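Local coordinates for protein gingipain R2 Pro-Domain (Porphyromonas gingivalis, PDB 4IEF) that probably acts as the inhibitory propeptide and folding aid of an arginine-specific cysteine protease, keeping its zymogen latent until processing, at residues A[35-40]-A[163-168]; A[62-67]-A[156-161]; A[81-86]-A[147-152]. One frame throughout, in Å; residues are numbered along the deposited sequence.

Contact 1 (A[35-40]-A[163-168])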
# COMPACT_ATOMS: atom_id res chain seq x y z
N LEU A 35 9.73 -27.16 -0.90
CA LEU A 35 11.16 -26.84 -0.85
C LEU A 35 11.84 -27.25 -2.17
O LEU A 35 11.78 -28.41 -2.56
CB LEU A 35 11.87 -27.49 0.35
CG LEU A 35 13.40 -27.30 0.41
CD1 LEU A 35 13.78 -25.89 0.84
CD2 LEU A 35 14.03 -28.33 1.32
N GLN A 36 12.45 -26.27 -2.85
CA GLN A 36 13.15 -26.48 -4.13
C GLN A 36 14.56 -25.90 -4.07
O GLN A 36 14.83 -25.01 -3.26
CB GLN A 36 12.37 -25.87 -5.32
CG GLN A 36 10.89 -26.25 -5.39
CD GLN A 36 10.41 -26.76 -6.72
OE1 GLN A 36 9.49 -26.20 -7.32
NE2 GLN A 36 10.94 -27.90 -7.16
N PHE A 37 15.44 -26.39 -4.96
CA PHE A 37 16.82 -25.92 -5.06
C PHE A 37 17.12 -25.57 -6.51
O PHE A 37 16.86 -26.38 -7.40
CB PHE A 37 17.80 -26.98 -4.52
CG PHE A 37 17.66 -27.26 -3.04
CD1 PHE A 37 16.87 -28.32 -2.59
CD2 PHE A 37 18.31 -26.48 -2.10
CE1 PHE A 37 16.73 -28.58 -1.22
CE2 PHE A 37 18.17 -26.73 -0.74
CZ PHE A 37 17.38 -27.78 -0.30
N THR A 38 17.60 -24.35 -6.74
CA THR A 38 17.96 -23.84 -8.06
C THR A 38 19.49 -23.79 -8.16
O THR A 38 20.15 -23.15 -7.34
CB THR A 38 17.29 -22.46 -8.30
OG1 THR A 38 15.89 -22.56 -8.04
CG2 THR A 38 17.52 -21.92 -9.71
N GLY A 39 20.02 -24.49 -9.15
CA GLY A 39 21.46 -24.53 -9.42
C GLY A 39 21.95 -23.24 -10.02
O GLY A 39 21.40 -22.76 -11.01
N VAL A 40 22.98 -22.64 -9.41
CA VAL A 40 23.58 -21.39 -9.89
C VAL A 40 25.11 -21.56 -10.03
O VAL A 40 25.72 -22.36 -9.32
CB VAL A 40 23.23 -20.15 -9.01
CG1 VAL A 40 21.74 -19.80 -9.07
CG2 VAL A 40 23.68 -20.31 -7.57
N LEU A 163 23.30 -29.53 5.35
CA LEU A 163 22.10 -28.72 5.41
C LEU A 163 21.03 -29.45 6.23
O LEU A 163 20.72 -30.61 5.96
CB LEU A 163 21.57 -28.39 4.01
CG LEU A 163 20.27 -27.56 3.94
CD1 LEU A 163 20.53 -26.07 4.16
CD2 LEU A 163 19.56 -27.78 2.63
N ARG A 164 20.48 -28.75 7.22
CA ARG A 164 19.40 -29.24 8.07
C ARG A 164 18.09 -28.62 7.59
O ARG A 164 17.98 -27.39 7.54
CB ARG A 164 19.67 -28.93 9.55
CG ARG A 164 20.74 -29.81 10.15
CD ARG A 164 21.04 -29.42 11.58
NE ARG A 164 22.08 -30.27 12.16
CZ ARG A 164 22.60 -30.11 13.37
NH1 ARG A 164 22.18 -29.12 14.16
NH2 ARG A 164 23.55 -30.93 13.81
N ILE A 165 17.14 -29.46 7.16
CA ILE A 165 15.84 -29.04 6.66
C ILE A 165 14.80 -29.31 7.75
O ILE A 165 14.46 -30.46 8.00
CB ILE A 165 15.48 -29.74 5.32
CG1 ILE A 165 16.52 -29.43 4.21
CG2 ILE A 165 14.05 -29.37 4.86
CD1 ILE A 165 16.71 -30.52 3.16
N TYR A 166 14.30 -28.24 8.39
CA TYR A 166 13.29 -28.36 9.43
C TYR A 166 11.91 -28.48 8.77
O TYR A 166 11.40 -27.51 8.21
CB TYR A 166 13.36 -27.21 10.44
CG TYR A 166 14.53 -27.33 11.39
CD1 TYR A 166 15.81 -26.94 11.02
CD2 TYR A 166 14.36 -27.85 12.67
CE1 TYR A 166 16.90 -27.08 11.88
CE2 TYR A 166 15.43 -27.99 13.55
CZ TYR A 166 16.70 -27.60 13.15
OH TYR A 166 17.77 -27.74 14.00
N THR A 167 11.36 -29.69 8.77
CA THR A 167 10.07 -30.00 8.15
C THR A 167 8.92 -29.45 9.00
O THR A 167 7.88 -29.11 8.44
CB THR A 167 9.92 -31.51 7.91
OG1 THR A 167 10.08 -32.20 9.15
CG2 THR A 167 10.91 -32.03 6.88
N GLU A 168 9.13 -29.33 10.33
CA GLU A 168 8.14 -28.77 11.25
C GLU A 168 8.82 -28.01 12.40
O GLU A 168 9.82 -28.48 12.94
CB GLU A 168 7.21 -29.85 11.81
CG GLU A 168 6.02 -29.30 12.57
CD GLU A 168 5.21 -30.35 13.29
OE1 GLU A 168 4.13 -30.71 12.77
OE2 GLU A 168 5.66 -30.83 14.36
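Leu35 and Phe37 reach across to Ile165 and Leu163 through side chains alone. The nearest CA atoms, those of Leu35 and Ile165, are 9.1 Å apart, and those of Phe37 and Leu163 are 12.1 Å apart, too far for backbone pairing; the register shows that the segments run in opposite senses. Strand 36-42, paired with strand 45-51 in a two-stranded sheet, is thus laid over strand 162-176 of the main antiparallel sheet.

The purely aliphatic part is one leucine methyl set against a branched isoleucine. Leu35 CD2 lies 3.7 Å from Ile165 CG2 and 3.9 Å from Ile165 CD1, so a single methyl group meets both branches. The torsion of Ile165 explains this: CG2 stands anti to the backbone N while CG1, at chi1 -60°, lies beside that N, and the two arms spread to receive the incoming methyl. Ile165 also rests on Ile91 of strand 79-93.

The aromatic part concerns the far end of the Phe37 ring. Phe37 and Leu163 approach from opposite directions, and Leu163 CD2 comes obliquely to the ring, 3.7 Å from Phe37 CZ and 3.8 Å from Phe37 CE2. Ile165 CD1 is a looser neighbour, near the ring plane at the edge and 4.5 Å from Phe37 CZ, so the CZ end of the ring is met by both aliphatic chains. Lys93 adds a cation-pi interaction with the same ring, and Pro50 packs on it from the paired strand.

Every atom meeting across this interface is carbon, and the two segments bury 131 Å² between them. The chemistry therefore implies cohesion by dispersion and by partial shielding of methyl groups and the end of an aromatic ring from water, with Leu163 and Ile165 buried and the facing Leu35 and Phe37 partly exposed.

Contact 2 (A[62-67]-A[156-161])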
# COMPACT_ATOMS: atom_id res chain seq x y z
N GLY A 62 27.23 -12.61 1.27
CA GLY A 62 28.35 -13.54 1.45
C GLY A 62 28.09 -14.70 2.38
O GLY A 62 28.94 -15.59 2.50
N THR A 63 26.93 -14.69 3.08
CA THR A 63 26.52 -15.76 4.00
C THR A 63 25.53 -16.68 3.25
O THR A 63 24.92 -16.23 2.27
CB THR A 63 25.92 -15.20 5.31
OG1 THR A 63 24.61 -14.67 5.08
CG2 THR A 63 26.83 -14.18 6.01
N PRO A 64 25.31 -17.95 3.68
CA PRO A 64 24.42 -18.83 2.91
C PRO A 64 22.99 -18.32 2.74
O PRO A 64 22.44 -17.74 3.67
CB PRO A 64 24.45 -20.15 3.70
CG PRO A 64 25.73 -20.11 4.47
CD PRO A 64 25.94 -18.67 4.81
N ILE A 65 22.40 -18.51 1.53
CA ILE A 65 21.00 -18.14 1.25
C ILE A 65 20.14 -19.14 2.00
O ILE A 65 20.08 -20.31 1.63
CB ILE A 65 20.64 -18.07 -0.27
CG1 ILE A 65 21.46 -16.97 -0.98
CG2 ILE A 65 19.11 -17.88 -0.48
CD1 ILE A 65 21.46 -17.04 -2.49
N LEU A 66 19.58 -18.70 3.12
CA LEU A 66 18.76 -19.56 3.96
C LEU A 66 17.44 -18.84 4.23
O LEU A 66 17.31 -18.12 5.23
CB LEU A 66 19.52 -19.94 5.24
CG LEU A 66 20.85 -20.71 5.01
CD1 LEU A 66 21.79 -20.59 6.19
CD2 LEU A 66 20.61 -22.17 4.59
N PRO A 67 16.48 -18.99 3.28
CA PRO A 67 15.19 -18.28 3.40
C PRO A 67 14.45 -18.52 4.71
O PRO A 67 14.55 -19.59 5.30
CB PRO A 67 14.37 -18.81 2.22
CG PRO A 67 15.38 -19.23 1.24
CD PRO A 67 16.52 -19.77 2.03
N TYR A 156 22.57 -24.29 7.78
CA TYR A 156 23.65 -24.82 6.96
C TYR A 156 25.02 -24.54 7.54
O TYR A 156 25.36 -23.40 7.86
CB TYR A 156 23.55 -24.22 5.53
CG TYR A 156 24.64 -24.62 4.56
CD1 TYR A 156 24.71 -25.91 4.05
CD2 TYR A 156 25.56 -23.68 4.09
CE1 TYR A 156 25.70 -26.27 3.13
CE2 TYR A 156 26.55 -24.03 3.17
CZ TYR A 156 26.61 -25.32 2.69
OH TYR A 156 27.58 -25.66 1.77
N ASN A 157 25.81 -25.62 7.66
CA ASN A 157 27.19 -25.59 8.10
C ASN A 157 28.05 -25.56 6.82
O ASN A 157 28.03 -26.54 6.08
CB ASN A 157 27.52 -26.78 9.01
CG ASN A 157 28.88 -26.69 9.69
OD1 ASN A 157 29.91 -26.37 9.08
ND2 ASN A 157 28.91 -27.01 10.98
N PRO A 158 28.74 -24.44 6.52
CA PRO A 158 29.51 -24.36 5.26
C PRO A 158 30.76 -25.24 5.20
O PRO A 158 31.14 -25.67 4.11
CB PRO A 158 29.90 -22.88 5.17
CG PRO A 158 29.07 -22.17 6.18
CD PRO A 158 28.82 -23.16 7.26
N VAL A 159 31.41 -25.50 6.34
CA VAL A 159 32.63 -26.31 6.43
C VAL A 159 32.30 -27.81 6.22
O VAL A 159 33.02 -28.48 5.48
CB VAL A 159 33.38 -26.04 7.77
CG1 VAL A 159 34.45 -27.09 8.05
CG2 VAL A 159 33.99 -24.64 7.78
N THR A 160 31.23 -28.32 6.86
CA THR A 160 30.86 -29.74 6.75
C THR A 160 29.96 -30.00 5.52
O THR A 160 29.75 -31.17 5.17
CB THR A 160 30.17 -30.24 8.04
OG1 THR A 160 28.93 -29.56 8.21
CG2 THR A 160 31.05 -30.08 9.28
N LYS A 161 29.42 -28.92 4.89
CA LYS A 161 28.52 -28.96 3.72
C LYS A 161 27.21 -29.71 4.07
O LYS A 161 26.62 -30.39 3.23
CB LYS A 161 29.21 -29.59 2.48
CG LYS A 161 30.31 -28.71 1.88
CD LYS A 161 30.95 -29.30 0.63
CE LYS A 161 30.16 -29.04 -0.64
NZ LYS A 161 30.98 -29.29 -1.86
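Pro64 and Tyr156 bring their CA atoms to within 7.3 Å, where the irregular segment 62-67 passes the end of strand 144-157 just before its chain turns back into strand 162-176. That turn is a beta-hairpin connection whose first residues form an Asx motif at Asn157, and the loop packs against its base.

Tyr156 carries the contact with two parts of its side chain. Its ring presents an edge: Pro64 CG lies in the ring plane, 3.6 Å from Tyr156 CD2, and the two side chains cross at about a right angle. Its CB takes the second touch, from Leu66 CD2 at 3.7 Å, again nearly perpendicular. Tyr156 CG stands anti to the backbone N (chi1 177°), which directs the ring so that its CD2 edge meets Pro64; CB, fixed by the backbone, meets Leu66. Pro158 adds a looser apolar touch, its CG 4.3 Å from Pro64 CG, and Tyr122 packs on both prolines. One face of the Tyr156 ring is approached by Pro158 N, 4.0 Å above the plane and offset toward the rim.

All four touching residues are buried, so the polar end of the tyrosine needs a partner: Tyr156 OH is hydrogen-bonded to Val96 O. Leu66 N is likewise satisfied, by Ser59 OG.

In the turn itself, Asn157 OD1 accepts from Thr160 N at 3.2 Å in a nearly straight bond of 165°, the donor sitting 53° out of the carbonyl plane.

Contact 3 (A[81-86]-A[147-152])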
# COMPACT_ATOMS: atom_id res chain seq x y z
N MET A 81 8.26 -9.59 24.74
CA MET A 81 7.89 -10.94 24.33
C MET A 81 9.13 -11.81 24.11
O MET A 81 10.22 -11.30 23.86
CB MET A 81 7.03 -10.91 23.05
CG MET A 81 5.78 -10.04 23.15
SD MET A 81 4.54 -10.60 24.35
CE MET A 81 3.87 -12.02 23.53
N LYS A 82 8.94 -13.13 24.21
CA LYS A 82 9.98 -14.12 23.96
C LYS A 82 9.42 -15.19 23.02
O LYS A 82 8.20 -15.39 22.95
CB LYS A 82 10.53 -14.75 25.25
CG LYS A 82 9.57 -15.66 26.02
CD LYS A 82 10.27 -16.43 27.12
CE LYS A 82 9.31 -17.25 27.94
NZ LYS A 82 10.00 -18.20 28.84
N VAL A 83 10.32 -15.88 22.31
CA VAL A 83 9.93 -16.96 21.42
C VAL A 83 10.68 -18.23 21.85
O VAL A 83 11.89 -18.20 22.07
CB VAL A 83 10.10 -16.60 19.92
CG1 VAL A 83 11.55 -16.26 19.56
CG2 VAL A 83 9.54 -17.70 19.02
N GLU A 84 9.92 -19.31 22.05
CA GLU A 84 10.46 -20.61 22.45
C GLU A 84 10.04 -21.66 21.47
O GLU A 84 8.87 -21.73 21.11
CB GLU A 84 10.00 -21.02 23.86
CG GLU A 84 10.18 -19.98 24.94
CD GLU A 84 10.14 -20.56 26.34
OE1 GLU A 84 11.23 -20.81 26.90
OE2 GLU A 84 9.03 -20.78 26.88
N VAL A 85 10.99 -22.50 21.04
CA VAL A 85 10.72 -23.62 20.15
C VAL A 85 10.22 -24.75 21.04
O VAL A 85 10.99 -25.29 21.84
CB VAL A 85 11.95 -24.01 19.29
CG1 VAL A 85 11.72 -25.31 18.52
CG2 VAL A 85 12.32 -22.88 18.34
N VAL A 86 8.91 -25.05 20.97
CA VAL A 86 8.32 -26.10 21.82
C VAL A 86 8.36 -27.47 21.10
O VAL A 86 8.32 -28.51 21.76
CB VAL A 86 6.90 -25.76 22.34
CG1 VAL A 86 6.96 -24.60 23.33
CG2 VAL A 86 5.92 -25.47 21.21
N GLN A 147 4.21 -7.82 16.81
CA GLN A 147 5.57 -8.35 16.72
C GLN A 147 5.60 -9.49 15.71
O GLN A 147 4.69 -10.32 15.67
CB GLN A 147 6.11 -8.78 18.09
CG GLN A 147 7.64 -8.76 18.13
CD GLN A 147 8.24 -8.78 19.51
OE1 GLN A 147 7.55 -8.84 20.53
NE2 GLN A 147 9.56 -8.72 19.58
N VAL A 148 6.65 -9.52 14.87
CA VAL A 148 6.81 -10.53 13.83
C VAL A 148 7.69 -11.68 14.34
O VAL A 148 8.78 -11.44 14.86
CB VAL A 148 7.37 -9.92 12.52
CG1 VAL A 148 7.61 -11.00 11.46
CG2 VAL A 148 6.43 -8.84 11.98
N VAL A 149 7.19 -12.92 14.19
CA VAL A 149 7.93 -14.14 14.53
C VAL A 149 8.54 -14.68 13.21
O VAL A 149 7.86 -14.74 12.18
CB VAL A 149 7.10 -15.20 15.32
CG1 VAL A 149 5.90 -15.73 14.54
CG2 VAL A 149 7.98 -16.35 15.81
N ASN A 150 9.84 -15.01 13.23
CA ASN A 150 10.55 -15.53 12.06
C ASN A 150 10.99 -16.98 12.26
O ASN A 150 11.64 -17.30 13.26
CB ASN A 150 11.78 -14.67 11.73
CG ASN A 150 11.51 -13.19 11.85
OD1 ASN A 150 10.69 -12.63 11.12
ND2 ASN A 150 12.12 -12.56 12.84
N PHE A 151 10.65 -17.83 11.30
CA PHE A 151 11.08 -19.23 11.28
C PHE A 151 12.25 -19.35 10.34
O PHE A 151 12.16 -18.87 9.22
CB PHE A 151 9.95 -20.15 10.82
CG PHE A 151 8.73 -20.20 11.70
CD1 PHE A 151 7.62 -19.41 11.44
CD2 PHE A 151 8.68 -21.07 12.80
CE1 PHE A 151 6.48 -19.48 12.25
CE2 PHE A 151 7.55 -21.14 13.60
CZ PHE A 151 6.45 -20.34 13.32
N ALA A 152 13.36 -19.95 10.79
CA ALA A 152 14.54 -20.19 9.96
C ALA A 152 14.70 -21.72 9.83
O ALA A 152 15.41 -22.35 10.62
CB ALA A 152 15.78 -19.53 10.56
O HOH W 1 8.05 -7.71 22.85
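Val83 and Val149 form the close-packed apolar part of this contact: Val83 CG2 and Val149 CG2 meet at 3.8 Å, a normal van der Waals separation, between strands whose Val83 and Val149 CA atoms are 7.7 Å apart. Both valines have chi1 near 60°, which sets CG2 anti to the backbone N and brings the two methyls into contact as the side chains cross at a slant. Leu135 on Val83 and Leu73 on Val149 extend this apolar layer.

The Met81 end is the polar, water-bridged side, where an amide oxygen lies against aliphatic carbons. Gln147 OE1 lies 3.3 Å from Met81 CB and 3.4 Å from Met81 CG, while the methionine chain bends at chi2 and chi3 and leads its sulfur away. A water completes the link, accepting from Met81 N at 2.7 Å and donating to Gln147 OE1 at 2.6 Å. At the other end of the amide, Ser136 O accepts from Gln147 NE2, so both ends have a polar partner, which should limit its rotation.

Strands 79-93 and 144-157 both pair with strand 162-176, yet here they face each other through side chains and a water, consistent with a sheet that curls back on itself, as in a beta-sandwich-like antiparallel fold.

Overall arrangement
Contacts 1 and 2 are close neighbours, their centres 11 Å apart, and Leu163 joins them: its CD1 lies 3.8 Å from Tyr156 CB and 3.9 Å from Leu66 CD2, so the two make one continuous apolar cluster. Contact 3 lies farther off, its centre about 21 Å from either of the others, and does not touch contact 1 (nearest atoms about 5 Å apart), although strand 144-157 runs through contacts 2 and 3 and is paired with strand 162-176 of contact 1. Along the chain the three are nested, contact 3 inside contact 2 and contact 2 inside contact 1. A bound calcium ion lies about 13 Å from the Gln147 side chain, too far for this residue to ligate it.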